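Side-chain contacts in EmGH1 (Erythrobacter marinus, PDB 5Z87), which probably hydrolyses beta-glucosides as a glycosyl hydrolase family 3 enzyme, with beta-glucosidase and possibly xylosidase or arabinofuranosidase activity: residues P264-A267 with A268-A272; P587-L590 with A591-P595; L53-L56 with D57-A60. All coordinates share one frame; numbering follows the deposited sequence.

All three contacts are local, each between side chains a few residues apart on a single helix or at its end; no two share a helix, and none lies at an annotated site. Contact 1 is the most buried: it spans helix 263-270, which packs on the parallel strands of the N-terminal domain. Contact 2, partly buried, fills a whole short helix of the C-terminal domain, its centre about 40 Å from that of contact 1 and on the other side of the chain's centre. Contact 3 shares contact 1's domain family but lies farther out. Side chains donate to backbone carbonyls in contacts 1 and 2, whereas in contact 3 they accept from backbone N-H groups at a helix start.

Contact 1: residues P264-A267 with A268-A272. With EDO (1,2-ethanediol), chain K.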
ATOM      1  N   PRO A 264      -4.743  20.241   4.098  1.00 19.68           N
ATOM      2  CA  PRO A 264      -5.910  20.599   4.932  1.00 18.19           C
ATOM      3  C   PRO A 264      -5.533  21.064   6.325  1.00 17.60           C
ATOM      4  O   PRO A 264      -6.158  21.997   6.852  1.00 18.64           O
ATOM      5  CB  PRO A 264      -6.748  19.310   4.960  1.00 17.04           C
ATOM      6  CG  PRO A 264      -5.834  18.225   4.497  1.00 18.45           C
ATOM      7  CD  PRO A 264      -4.869  18.872   3.558  1.00 15.99           C
ATOM      8  N   PHE A 265      -4.537  20.433   6.946  1.00 20.87           N
ATOM      9  CA  PHE A 265      -4.039  20.914   8.231  1.00 17.68           C
ATOM     10  C   PHE A 265      -3.453  22.313   8.089  1.00 22.51           C
ATOM     11  O   PHE A 265      -3.722  23.197   8.908  1.00 23.18           O
ATOM     12  CB  PHE A 265      -2.986  19.957   8.787  1.00 21.30           C
ATOM     13  CG  PHE A 265      -3.554  18.692   9.373  1.00 22.37           C
ATOM     14  CD1 PHE A 265      -4.056  18.676  10.670  1.00 17.33           C
ATOM     15  CD2 PHE A 265      -3.549  17.505   8.639  1.00 16.47           C
ATOM     16  CE1 PHE A 265      -4.573  17.509  11.212  1.00 16.55           C
ATOM     17  CE2 PHE A 265      -4.064  16.337   9.175  1.00 14.74           C
ATOM     18  CZ  PHE A 265      -4.580  16.332  10.462  1.00 14.24           C
ATOM     19  N   ARG A 266      -2.653  22.536   7.044  1.00 20.69           N
ATOM     20  CA  ARG A 266      -2.049  23.851   6.874  1.00 22.95           C
ATOM     21  C   ARG A 266      -3.117  24.926   6.730  1.00 27.03           C
ATOM     22  O   ARG A 266      -3.003  26.004   7.325  1.00 21.25           O
ATOM     23  CB  ARG A 266      -1.116  23.870   5.666  1.00 22.85           C
ATOM     24  CG  ARG A 266      -0.374  25.195   5.519  1.00 21.83           C
ATOM     25  CD  ARG A 266       0.583  25.176   4.332  1.00 29.55           C
ATOM     26  NE  ARG A 266       1.284  26.450   4.185  1.00 38.56           N
ATOM     27  CZ  ARG A 266       2.603  26.609   4.257  1.00 39.99           C
ATOM     28  NH1 ARG A 266       3.399  25.566   4.463  1.00 32.00           N
ATOM     29  NH2 ARG A 266       3.129  27.821   4.111  1.00 42.08           N
ATOM     30  N   ALA A 267      -4.172  24.642   5.957  1.00 20.06           N
ATOM     31  CA  ALA A 267      -5.239  25.618   5.783  1.00 20.19           C
ATOM     32  C   ALA A 267      -6.024  25.824   7.077  1.00 23.68           C
ATOM     33  O   ALA A 267      -6.337  26.960   7.442  1.00 23.22           O
ATOM     34  CB  ALA A 267      -6.168  25.184   4.655  1.00 18.23           C
ATOM     35  N   ALA A 268      -6.365  24.734   7.768  1.00 19.14           N
ATOM     36  CA  ALA A 268      -7.058  24.835   9.049  1.00 22.72           C
ATOM     37  C   ALA A 268      -6.265  25.665  10.052  1.00 29.25           C
ATOM     38  O   ALA A 268      -6.837  26.474  10.791  1.00 22.89           O
ATOM     39  CB  ALA A 268      -7.306  23.437   9.622  1.00 16.36           C
ATOM     40  N   ILE A 269      -4.947  25.462  10.099  1.00 24.48           N
ATOM     41  CA  ILE A 269      -4.118  26.083  11.120  1.00 19.80           C
ATOM     42  C   ILE A 269      -3.809  27.532  10.757  1.00 26.06           C
ATOM     43  O   ILE A 269      -4.058  28.445  11.551  1.00 32.28           O
ATOM     44  CB  ILE A 269      -2.829  25.264  11.323  1.00 20.22           C
ATOM     45  CG1 ILE A 269      -3.140  23.908  11.961  1.00 20.65           C
ATOM     46  CG2 ILE A 269      -1.827  26.037  12.156  1.00 18.33           C
ATOM     47  CD1 ILE A 269      -3.538  23.979  13.428  1.00 18.59           C
ATOM     48  N   THR A 270      -3.289  27.772   9.547  1.00 21.73           N
ATOM     49  CA  THR A 270      -2.793  29.092   9.169  1.00 23.99           C
ATOM     50  C   THR A 270      -3.834  29.994   8.519  1.00 24.91           C
ATOM     51  O   THR A 270      -3.579  31.192   8.390  1.00 28.66           O
ATOM     52  CB  THR A 270      -1.621  28.997   8.184  1.00 24.48           C
ATOM     53  OG1 THR A 270      -2.113  28.561   6.910  1.00 25.89           O
ATOM     54  CG2 THR A 270      -0.512  28.060   8.684  1.00 18.03           C
ATOM     55  N   GLU A 271      -4.967  29.473   8.060  1.00 21.02           N
ATOM     56  CA  GLU A 271      -5.968  30.324   7.426  1.00 24.74           C
ATOM     57  C   GLU A 271      -7.250  30.428   8.238  1.00 27.26           C
ATOM     58  O   GLU A 271      -7.746  31.531   8.463  1.00 29.23           O
ATOM     59  CB  GLU A 271      -6.310  29.821   6.014  1.00 22.20           C
ATOM     60  CG  GLU A 271      -5.190  29.868   4.985  1.00 26.19           C
ATOM     61  CD  GLU A 271      -5.596  29.180   3.665  1.00 35.30           C
ATOM     62  OE1 GLU A 271      -6.784  29.254   3.285  1.00 39.84           O
ATOM     63  OE2 GLU A 271      -4.736  28.549   3.016  1.00 37.10           O
ATOM     64  N   ALA A 272      -7.818  29.302   8.672  1.00 25.14           N
ATOM     65  CA  ALA A 272      -9.055  29.337   9.441  1.00 26.08           C
ATOM     66  C   ALA A 272      -8.823  29.527  10.933  1.00 26.98           C
ATOM     67  O   ALA A 272      -9.775  29.846  11.652  1.00 26.83           O
ATOM     68  CB  ALA A 272      -9.867  28.054   9.215  1.00 21.54           C
TER
HETATM   69  C1  EDO K 809       7.053  26.345   4.855  1.00 35.10           C
HETATM   70  O1  EDO K 809       8.347  25.915   4.415  1.00 50.78           O
HETATM   71  C2  EDO K 809       7.006  27.868   4.767  1.00 43.80           C
HETATM   72  O2  EDO K 809       6.457  28.277   3.506  1.00 52.28           O
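Pro264 O takes the N-H of Ala268 at 2.9 Å, the first of the main-chain bonds here in the two turns of helix 263-270. The proline ring itself turns to helix 201-216, where it rests on Val204 and Thr205. Phe265 O receives Ile269 N, and the CG1 branch of Ile269 lies close to the same oxygen at 3.2 Å. The ring of Phe265 packs against the parallel strands, meeting Phe235 edge-to-face and touching Val232 and Leu277.

Arg266 contributes most through its carbonyl. Its O accepts Thr270 N at 2.9 Å and Thr270 OG1 at 2.7 Å, and the two donors come from opposite faces of the carbonyl plane, the hydroxyl 39° out of it. With chi1 at 71°, OG1 sits between its own backbone N and carbonyl carbon, which brings it back over the preceding turn. The arginine chain is extended from CG to NE, and NH2 makes a weak bond of 3.4 Å to O2 of a bound ethanediol, which is probably from the crystallisation liquor.

Ala267 O is also shared, by Glu271 N at 2.9 Å and by Ala272 N at 3.0 Å, the latter nearly along the C=O axis. Glu271 lays its carboxylate beside Ala267, OE2 being 4.0 Å from CB, while OE1 forms a salt bridge with Lys209. Such doubling of i+4 and i+5 donors belongs to a helix C-terminus, here one that leads toward strand 276-279 in the parallel barrel of the TIM-like N-terminal domain.

Contact 2: residues P587-L590 with A591-P595; sequences PLVL and AENCP
Val589 O is gripped twice by Asn593, through the backbone N at 3.0 Å and through side-chain ND2 at 2.9 Å. The main-chain donor lies close to the line of the carbonyl; the amide nitrogen comes in well off that line, with a C=O...N angle of 127°. The carbonyl oxygen also stands 31° out of the asparagine's amide plane, and the bond is bent. With CG anti to its carbonyl carbon (chi1 -66°), the Asn593 side chain folds back along the helix, and ND2 passes Val589 CG1 at 3.7 Å.

On another side of the helix, Leu590 CD1 meets Cys594 CB at 3.7 Å. Cys594 N bonds Leu590 O at 2.9 Å, although this cysteine is the first residue to leave helical geometry; Asn593 N adds a weak second bond to that oxygen. At the other end, Pro587 occupies the N-cap position and its O accepts Ala591 N at 2.7 Å.

The next shell sets these groups in place. Leu590 and Cys594 both pack on Ala577 of strand 574-580 and Met530 of strand 527-533, while Val589 and Asn593 lean on Glu566 of helix 561-569. Gln421 NE2 bonds both Ala591 O and Cys594 O, tying the helix end to strand 418-422. The helix is the crossover of the beta-alpha-beta unit between strands 574-580 and 596-601. Its chemistry divides by face: Leu590 and Cys594 meet the sheet, while Val589 and Asn593 face helix 561-569, and the asparagine amide gives Val589 O a second donor.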
ATOM      1  N   PRO A 587     -19.898  -2.040  -5.058  1.00 18.91           N
ATOM      2  CA  PRO A 587     -21.002  -3.000  -5.229  1.00 22.81           C
ATOM      3  C   PRO A 587     -21.136  -3.412  -6.699  1.00 22.76           C
ATOM      4  O   PRO A 587     -22.013  -2.967  -7.445  1.00 21.59           O
ATOM      5  CB  PRO A 587     -22.206  -2.203  -4.721  1.00 14.87           C
ATOM      6  CG  PRO A 587     -21.867  -0.760  -5.169  1.00 16.62           C
ATOM      7  CD  PRO A 587     -20.354  -0.653  -5.261  1.00 19.87           C
ATOM      8  N   LEU A 588     -20.220  -4.293  -7.116  1.00 18.37           N
ATOM      9  CA  LEU A 588     -20.102  -4.682  -8.517  1.00 20.89           C
ATOM     10  C   LEU A 588     -21.359  -5.383  -9.002  1.00 24.22           C
ATOM     11  O   LEU A 588     -21.915  -5.036 -10.054  1.00 23.89           O
ATOM     12  CB  LEU A 588     -18.910  -5.618  -8.700  1.00 26.10           C
ATOM     13  CG  LEU A 588     -17.538  -5.099  -9.077  1.00 36.05           C
ATOM     14  CD1 LEU A 588     -16.670  -6.304  -9.425  1.00 30.50           C
ATOM     15  CD2 LEU A 588     -17.646  -4.139 -10.248  1.00 32.78           C
ATOM     16  N   VAL A 589     -21.799  -6.398  -8.257  1.00 21.26           N
ATOM     17  CA  VAL A 589     -22.995  -7.146  -8.630  1.00 28.13           C
ATOM     18  C   VAL A 589     -24.176  -6.202  -8.793  1.00 27.09           C
ATOM     19  O   VAL A 589     -24.855  -6.201  -9.828  1.00 28.08           O
ATOM     20  CB  VAL A 589     -23.265  -8.252  -7.596  1.00 26.71           C
ATOM     21  CG1 VAL A 589     -24.623  -8.894  -7.825  1.00 25.85           C
ATOM     22  CG2 VAL A 589     -22.149  -9.297  -7.679  1.00 18.17           C
ATOM     23  N   LEU A 590     -24.393  -5.335  -7.799  1.00 22.57           N
ATOM     24  CA  LEU A 590     -25.478  -4.365  -7.888  1.00 18.50           C
ATOM     25  C   LEU A 590     -25.282  -3.409  -9.060  1.00 24.27           C
ATOM     26  O   LEU A 590     -26.242  -3.064  -9.760  1.00 21.91           O
ATOM     27  CB  LEU A 590     -25.586  -3.596  -6.576  1.00 19.81           C
ATOM     28  CG  LEU A 590     -26.857  -2.780  -6.358  1.00 29.65           C
ATOM     29  CD1 LEU A 590     -28.058  -3.718  -6.182  1.00 21.47           C
ATOM     30  CD2 LEU A 590     -26.684  -1.845  -5.142  1.00 18.16           C
ATOM     31  N   ALA A 591     -24.048  -2.961  -9.292  1.00 23.10           N
ATOM     32  CA  ALA A 591     -23.831  -2.033 -10.397  1.00 25.65           C
ATOM     33  C   ALA A 591     -24.094  -2.703 -11.744  1.00 23.00           C
ATOM     34  O   ALA A 591     -24.593  -2.059 -12.673  1.00 24.24           O
ATOM     35  CB  ALA A 591     -22.410  -1.452 -10.338  1.00 26.74           C
ATOM     36  N   GLU A 592     -23.806  -3.997 -11.857  1.00 18.81           N
ATOM     37  CA  GLU A 592     -24.067  -4.695 -13.111  1.00 29.42           C
ATOM     38  C   GLU A 592     -25.564  -4.966 -13.318  1.00 34.01           C
ATOM     39  O   GLU A 592     -26.059  -4.889 -14.448  1.00 28.45           O
ATOM     40  CB  GLU A 592     -23.264  -5.994 -13.143  1.00 30.31           C
ATOM     41  CG  GLU A 592     -23.487  -6.860 -14.371  1.00 47.26           C
ATOM     42  CD  GLU A 592     -22.680  -8.145 -14.318  1.00 63.99           C
ATOM     43  OE1 GLU A 592     -21.458  -8.069 -14.055  1.00 79.43           O
ATOM     44  OE2 GLU A 592     -23.268  -9.230 -14.520  1.00 69.20           O
ATOM     45  N   ASN A 593     -26.312  -5.266 -12.252  1.00 28.37           N
ATOM     46  CA  ASN A 593     -27.650  -5.828 -12.433  1.00 29.51           C
ATOM     47  C   ASN A 593     -28.808  -4.891 -12.110  1.00 38.12           C
ATOM     48  O   ASN A 593     -29.921  -5.133 -12.594  1.00 38.02           O
ATOM     49  CB  ASN A 593     -27.802  -7.099 -11.590  1.00 28.20           C
ATOM     50  CG  ASN A 593     -26.901  -8.214 -12.066  1.00 33.11           C
ATOM     51  OD1 ASN A 593     -27.103  -8.765 -13.147  1.00 42.81           O
ATOM     52  ND2 ASN A 593     -25.890  -8.548 -11.267  1.00 32.57           N
ATOM     53  N   CYS A 594     -28.592  -3.844 -11.313  1.00 30.75           N
ATOM     54  CA  CYS A 594     -29.674  -2.959 -10.912  1.00 26.12           C
ATOM     55  C   CYS A 594     -29.530  -1.613 -11.600  1.00 27.19           C
ATOM     56  O   CYS A 594     -28.513  -0.936 -11.415  1.00 29.30           O
ATOM     57  CB  CYS A 594     -29.690  -2.781  -9.402  1.00 18.81           C
ATOM     58  SG  CYS A 594     -30.943  -1.610  -8.857  1.00 27.54           S
ATOM     59  N   PRO A 595     -30.525  -1.169 -12.362  1.00 30.93           N
ATOM     60  CA  PRO A 595     -30.304  -0.019 -13.255  1.00 23.69           C
ATOM     61  C   PRO A 595     -30.201   1.328 -12.561  1.00 25.69           C
ATOM     62  O   PRO A 595     -29.617   2.250 -13.141  1.00 26.79           O
ATOM     63  CB  PRO A 595     -31.525  -0.063 -14.189  1.00 31.06           C
ATOM     64  CG  PRO A 595     -32.573  -0.801 -13.411  1.00 33.74           C
ATOM     65  CD  PRO A 595     -31.813  -1.837 -12.607  1.00 22.64           C
TER

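Contact 3: residues L53-L56 with D57-A60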
ATOM      1  N   LEU A  53       2.250  33.648  37.449  1.00 30.06           N
ATOM      2  CA  LEU A  53       1.794  33.566  38.830  1.00 21.84           C
ATOM      3  C   LEU A  53       1.695  32.140  39.359  1.00 26.91           C
ATOM      4  O   LEU A  53       1.472  31.966  40.562  1.00 31.29           O
ATOM      5  CB  LEU A  53       0.428  34.246  38.970  1.00 23.40           C
ATOM      6  CG  LEU A  53       0.314  35.627  38.332  1.00 29.46           C
ATOM      7  CD1 LEU A  53      -1.079  36.177  38.509  1.00 26.34           C
ATOM      8  CD2 LEU A  53       1.345  36.560  38.933  1.00 29.11           C
ATOM      9  N   MET A  54       1.864  31.121  38.512  1.00 24.14           N
ATOM     10  CA  MET A  54       1.493  29.755  38.861  1.00 21.74           C
ATOM     11  C   MET A  54       2.711  28.928  39.252  1.00 18.26           C
ATOM     12  O   MET A  54       3.813  29.156  38.763  1.00 22.32           O
ATOM     13  CB  MET A  54       0.762  29.079  37.694  1.00 21.63           C
ATOM     14  CG  MET A  54      -0.471  29.842  37.236  1.00 26.32           C
ATOM     15  SD  MET A  54      -1.283  29.192  35.763  1.00 28.73           S
ATOM     16  CE  MET A  54      -1.729  27.533  36.305  1.00 17.69           C
ATOM     17  N   THR A  55       2.496  27.959  40.142  1.00 23.66           N
ATOM     18  CA  THR A  55       3.539  27.017  40.514  1.00 28.01           C
ATOM     19  C   THR A  55       3.704  25.930  39.439  1.00 32.97           C
ATOM     20  O   THR A  55       2.901  25.797  38.514  1.00 28.66           O
ATOM     21  CB  THR A  55       3.222  26.370  41.865  1.00 33.44           C
ATOM     22  OG1 THR A  55       2.129  25.444  41.717  1.00 26.31           O
ATOM     23  CG2 THR A  55       2.865  27.449  42.914  1.00 26.25           C
ATOM     24  N   LEU A  56       4.770  25.140  39.587  1.00 28.23           N
ATOM     25  CA  LEU A  56       4.967  23.964  38.744  1.00 34.20           C
ATOM     26  C   LEU A  56       3.749  23.043  38.778  1.00 32.20           C
ATOM     27  O   LEU A  56       3.250  22.613  37.730  1.00 27.57           O
ATOM     28  CB  LEU A  56       6.216  23.210  39.198  1.00 28.56           C
ATOM     29  CG  LEU A  56       6.442  21.818  38.606  1.00 31.41           C
ATOM     30  CD1 LEU A  56       6.639  21.926  37.113  1.00 25.81           C
ATOM     31  CD2 LEU A  56       7.644  21.146  39.250  1.00 30.34           C
ATOM     32  N   ASP A  57       3.260  22.728  39.982  1.00 28.00           N
ATOM     33  CA  ASP A  57       2.132  21.812  40.121  1.00 27.14           C
ATOM     34  C   ASP A  57       0.856  22.381  39.513  1.00 30.73           C
ATOM     35  O   ASP A  57       0.040  21.628  38.961  1.00 26.08           O
ATOM     36  CB  ASP A  57       1.911  21.472  41.595  1.00 24.79           C
ATOM     37  CG  ASP A  57       2.996  20.570  42.152  1.00 35.73           C
ATOM     38  OD1 ASP A  57       3.883  20.159  41.378  1.00 37.87           O
ATOM     39  OD2 ASP A  57       2.964  20.264  43.363  1.00 43.46           O
ATOM     40  N   GLU A  58       0.668  23.701  39.590  1.00 26.25           N
ATOM     41  CA  GLU A  58      -0.533  24.304  39.019  1.00 29.16           C
ATOM     42  C   GLU A  58      -0.485  24.314  37.495  1.00 28.23           C
ATOM     43  O   GLU A  58      -1.500  24.068  36.837  1.00 24.74           O
ATOM     44  CB  GLU A  58      -0.716  25.719  39.562  1.00 24.42           C
ATOM     45  CG  GLU A  58      -0.985  25.754  41.078  1.00 22.71           C
ATOM     46  CD  GLU A  58      -1.083  27.178  41.593  1.00 28.51           C
ATOM     47  OE1 GLU A  58      -0.326  28.046  41.093  1.00 23.14           O
ATOM     48  OE2 GLU A  58      -1.930  27.426  42.484  1.00 27.27           O
ATOM     49  N   MET A  59       0.678  24.611  36.916  1.00 26.83           N
ATOM     50  CA  MET A  59       0.808  24.543  35.467  1.00 24.20           C
ATOM     51  C   MET A  59       0.679  23.110  34.969  1.00 27.88           C
ATOM     52  O   MET A  59       0.016  22.856  33.955  1.00 25.35           O
ATOM     53  CB  MET A  59       2.139  25.135  35.029  1.00 20.78           C
ATOM     54  CG  MET A  59       2.176  26.635  35.128  1.00 25.45           C
ATOM     55  SD  MET A  59       3.711  27.301  34.478  1.00 34.17           S
ATOM     56  CE  MET A  59       4.886  26.564  35.621  1.00 32.24           C
ATOM     57  N   ALA A  60       1.300  22.163  35.673  1.00 24.76           N
ATOM     58  CA  ALA A  60       1.258  20.777  35.231  1.00 26.61           C
ATOM     59  C   ALA A  60      -0.165  20.246  35.201  1.00 24.16           C
ATOM     60  O   ALA A  60      -0.502  19.429  34.341  1.00 28.93           O
ATOM     61  CB  ALA A  60       2.137  19.910  36.129  1.00 21.35           C
TER
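A capping box starts helix 56-61: Thr55, at the N-cap, and Glu58 exchange bonds between backbone and side chain. Thr55 OG1 accepts Glu58 N at 3.1 Å, and in return Glu58 OE1 accepts Thr55 N at 3.0 Å with a nearly straight N-H...O angle of 166°. The carboxylate oxygen is met on its anti side, with the donor 25° out of the carboxylate plane. The chi1 of Glu58, -65°, sets CG beside its backbone N, and the extended chain beyond carries the carboxylate back to the residue before the helix. On the way CG passes Thr55 OG1 at 3.2 Å, and OE1 also lies against Met54 CA.

Met59 N then bonds Thr55 O, and Ala60 N bonds Leu56 O, as the helix proper gets under way. Met54, just ahead of the box, lays CB against Met59 CG at 3.8 Å. The Met54 chain bends at chi3, and Met54 CE ends 3.5 Å from Glu58 O. Beyond this pair, Met54 reaches Leu377 and Met59 reaches Ala373, both on helix 366-382.

Two acids have partners farther off: Glu58 OE2 forms a salt bridge with Arg120, and Asp57 OD1 with Arg360. An alanine in place of Glu58 would probably leave Thr55 N without its acceptor and Arg120 without this carboxylate mate, loosening the start of the helix. The Glu58 carboxylate serves two partners, OE1 closing the cap and OE2 meeting Arg120, and the acidic groups in this first turn are likely to interact favourably with the positive end of the helix dipole.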